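Local coordinates for peptidoglycan D,D-transpeptidase PbpA (Mycobacterium tuberculosis, PDB 3UN7), which probably cross-links peptidoglycan as a membrane-anchored, penicillin-binding serine transpeptidase and helps regulate cell length, at residues Ser394-Gly402 with Asn433-Gly443. Sequence-based numbering, arbitrary orientation.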
loop_
_atom_site.group_PDB
_atom_site.type_symbol
_atom_site.label_atom_id
_atom_site.label_comp_id
_atom_site.label_asym_id
_atom_site.label_seq_id
_atom_site.Cartn_x
_atom_site.Cartn_y
_atom_site.Cartn_z
ATOM N N SER A 394 -12.597 3.368 -8.522
ATOM C CA SER A 394 -11.224 2.964 -8.754
ATOM C C SER A 394 -10.470 3.899 -9.685
ATOM O O SER A 394 -11.054 4.776 -10.318
ATOM C CB SER A 394 -11.205 1.545 -9.337
ATOM O OG SER A 394 -11.612 1.564 -10.702
ATOM N N LYS A 395 -9.155 3.686 -9.763
ATOM C CA LYS A 395 -8.329 4.254 -10.816
ATOM C C LYS A 395 -7.269 3.209 -11.180
ATOM O O LYS A 395 -6.500 2.790 -10.314
ATOM C CB LYS A 395 -7.660 5.554 -10.358
ATOM C CG LYS A 395 -6.923 6.299 -11.490
ATOM C CD LYS A 395 -7.926 6.988 -12.422
ATOM C CE LYS A 395 -7.260 7.631 -13.637
ATOM N NZ LYS A 395 -6.658 6.620 -14.542
ATOM N N THR A 396 -7.233 2.787 -12.448
ATOM C CA THR A 396 -6.184 1.860 -12.890
ATOM C C THR A 396 -5.226 2.576 -13.821
ATOM O O THR A 396 -5.640 3.385 -14.660
ATOM C CB THR A 396 -6.720 0.523 -13.517
ATOM O OG1 THR A 396 -6.611 0.548 -14.938
ATOM C CG2 THR A 396 -8.135 0.243 -13.137
ATOM N N GLY A 397 -3.933 2.325 -13.655
ATOM C CA GLY A 397 -2.968 2.956 -14.547
ATOM C C GLY A 397 -1.653 2.215 -14.635
ATOM O O GLY A 397 -1.472 1.156 -14.024
ATOM N N THR A 398 -0.751 2.777 -15.425
ATOM C CA THR A 398 0.594 2.258 -15.557
ATOM C C THR A 398 1.551 3.344 -15.126
ATOM O O THR A 398 1.171 4.509 -15.034
ATOM C CB THR A 398 0.941 1.890 -17.013
ATOM O OG1 THR A 398 0.905 3.071 -17.810
ATOM C CG2 THR A 398 -0.040 0.907 -17.570
ATOM N N ALA A 399 2.791 2.938 -14.870
ATOM C CA ALA A 399 3.844 3.837 -14.438
ATOM C C ALA A 399 5.175 3.390 -15.026
ATOM O O ALA A 399 5.656 2.300 -14.714
ATOM C CB ALA A 399 3.918 3.859 -12.916
ATOM N N GLU A 400 5.752 4.233 -15.883
ATOM C CA GLU A 400 7.114 4.045 -16.384
ATOM C C GLU A 400 8.119 4.174 -15.244
ATOM O O GLU A 400 7.848 4.855 -14.261
ATOM C CB GLU A 400 7.424 5.063 -17.487
ATOM C CG GLU A 400 6.533 4.931 -18.710
ATOM C CD GLU A 400 7.083 5.647 -19.945
ATOM O OE1 GLU A 400 8.034 6.464 -19.821
ATOM O OE2 GLU A 400 6.566 5.375 -21.048
ATOM N N HIS A 401 9.273 3.517 -15.369
ATOM C CA HIS A 401 10.265 3.496 -14.289
ATOM C C HIS A 401 11.679 3.204 -14.791
ATOM O O HIS A 401 11.865 2.733 -15.912
ATOM C CB HIS A 401 9.883 2.453 -13.217
ATOM C CG HIS A 401 9.709 1.071 -13.759
ATOM N ND1 HIS A 401 10.677 0.095 -13.641
ATOM C CD2 HIS A 401 8.686 0.505 -14.447
ATOM C CE1 HIS A 401 10.253 -1.014 -14.224
ATOM N NE2 HIS A 401 9.051 -0.789 -14.726
ATOM N N GLY A 402 12.664 3.468 -13.939
ATOM C CA GLY A 402 14.046 3.107 -14.213
ATOM C C GLY A 402 14.747 4.127 -15.073
ATOM O O GLY A 402 14.252 5.243 -15.264
ATOM N N ASN A 433 6.284 -4.197 -13.314
ATOM C CA ASN A 433 6.412 -4.602 -14.719
ATOM C C ASN A 433 5.152 -5.289 -15.264
ATOM O O ASN A 433 5.224 -6.063 -16.207
ATOM C CB ASN A 433 7.659 -5.475 -14.925
ATOM C CG ASN A 433 8.959 -4.684 -14.777
ATOM O OD1 ASN A 433 9.142 -3.965 -13.807
ATOM N ND2 ASN A 433 9.860 -4.816 -15.747
ATOM N N GLY A 434 4.009 -4.987 -14.662
ATOM C CA GLY A 434 2.762 -5.692 -14.951
ATOM C C GLY A 434 1.942 -5.021 -16.044
ATOM O O GLY A 434 0.869 -5.521 -16.415
ATOM N N ALA A 435 2.444 -3.895 -16.552
ATOM C CA ALA A 435 1.734 -3.144 -17.582
ATOM C C ALA A 435 1.414 -3.924 -18.859
ATOM O O ALA A 435 2.204 -4.732 -19.351
ATOM C CB ALA A 435 2.446 -1.846 -17.925
ATOM N N ASP A 436 0.227 -3.588 -19.352
ATOM C CA ASP A 436 -0.503 -4.079 -20.513
ATOM C C ASP A 436 -0.118 -3.278 -21.758
ATOM O O ASP A 436 0.352 -2.148 -21.636
ATOM C CB ASP A 436 -1.946 -3.679 -20.199
ATOM C CG ASP A 436 -2.938 -4.680 -20.583
ATOM O OD1 ASP A 436 -3.527 -5.246 -19.634
ATOM O OD2 ASP A 436 -3.165 -4.863 -21.799
ATOM N N ARG A 437 -0.347 -3.825 -22.954
ATOM C CA ARG A 437 -0.265 -3.005 -24.178
ATOM C C ARG A 437 -1.588 -2.927 -24.968
ATOM O O ARG A 437 -1.665 -2.255 -26.007
ATOM C CB ARG A 437 0.884 -3.470 -25.084
ATOM C CG ARG A 437 2.294 -3.045 -24.640
ATOM C CD ARG A 437 3.328 -3.963 -25.298
ATOM N NE ARG A 437 4.683 -3.407 -25.373
ATOM C CZ ARG A 437 5.068 -2.421 -26.188
ATOM N NH1 ARG A 437 6.333 -2.012 -26.181
ATOM N NH2 ARG A 437 4.203 -1.828 -27.006
ATOM N N LEU A 438 -2.623 -3.609 -24.477
ATOM C CA LEU A 438 -3.903 -3.700 -25.194
ATOM C C LEU A 438 -5.092 -3.087 -24.450
ATOM O O LEU A 438 -5.992 -2.526 -25.077
ATOM C CB LEU A 438 -4.229 -5.153 -25.563
ATOM C CG LEU A 438 -3.535 -5.850 -26.750
ATOM C CD1 LEU A 438 -3.224 -4.902 -27.897
ATOM C CD2 LEU A 438 -2.276 -6.553 -26.286
ATOM N N SER A 439 -5.101 -3.200 -23.123
ATOM C CA SER A 439 -6.251 -2.773 -22.322
ATOM C C SER A 439 -6.436 -1.258 -22.371
ATOM O O SER A 439 -5.535 -0.540 -22.794
ATOM C CB SER A 439 -6.102 -3.250 -20.874
ATOM O OG SER A 439 -5.206 -2.428 -20.143
ATOM N N ALA A 440 -7.598 -0.775 -21.924
ATOM C CA ALA A 440 -7.902 0.670 -21.930
ATOM C C ALA A 440 -6.850 1.575 -21.266
ATOM O O ALA A 440 -6.533 2.638 -21.801
ATOM C CB ALA A 440 -9.287 0.932 -21.341
ATOM N N THR A 441 -6.303 1.164 -20.119
ATOM C CA THR A 441 -5.252 1.960 -19.453
ATOM C C THR A 441 -3.869 1.324 -19.509
ATOM O O THR A 441 -2.846 2.017 -19.352
ATOM C CB THR A 441 -5.553 2.230 -17.967
ATOM O OG1 THR A 441 -5.693 0.982 -17.274
ATOM C CG2 THR A 441 -6.819 3.081 -17.806
ATOM N N GLY A 442 -3.840 0.012 -19.716
ATOM C CA GLY A 442 -2.591 -0.723 -19.701
ATOM C C GLY A 442 -2.215 -1.215 -18.315
ATOM O O GLY A 442 -1.117 -1.746 -18.123
ATOM N N GLY A 443 -3.118 -1.043 -17.352
ATOM C CA GLY A 443 -2.880 -1.486 -15.981
ATOM C C GLY A 443 -3.805 -2.608 -15.576
ATOM O O GLY A 443 -3.935 -2.920 -14.397
#
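The KTGT motif of penicillin-binding proteins, Lys395 to Thr398 on edge strand 393-399, meets the loop 433-443 that leads from strand 425-431 to helix 446-458. Thr441 OG1 donates to Thr396 OG1 at 2.5 Å, the two side chains crossing at about a right angle. The same Thr441 oxygen accepts from Gly443 N, closing an ST turn, so one hydroxyl both shapes its loop and ties it to the strand. With chi1 at 59°, Thr441 turns this hydroxyl to Thr396 OG1 and its methyl CG2 to Thr396 O, 3.4 Å away. Further along, Thr398 CG2 lies unusually tight against Gly442 O at 2.9 Å and packs on Ala435 CB at 3.7 Å, while Gly443 CA makes a CA-H...O contact with Gly397 O. At the far end Asn433 OD1 approaches His401 CE1 obliquely at 3.2 Å, ring and amide planes 61° apart; His401 NE2 bonds instead to Pro409 O, and its ring stacks on His411. Asp436 OD2 forms an Asx turn through its anti lone pair with Leu438 N, and Ser439 N meets it from above the carboxylate plane. Lys395 NZ bonds to Ser252 OG and Thr398 shares a backbone hydrogen bond with Ser193, the probable acyl-ester serine, as expected of the KTG strand bordering the active site in the serine beta-lactamase-like transpeptidase fold.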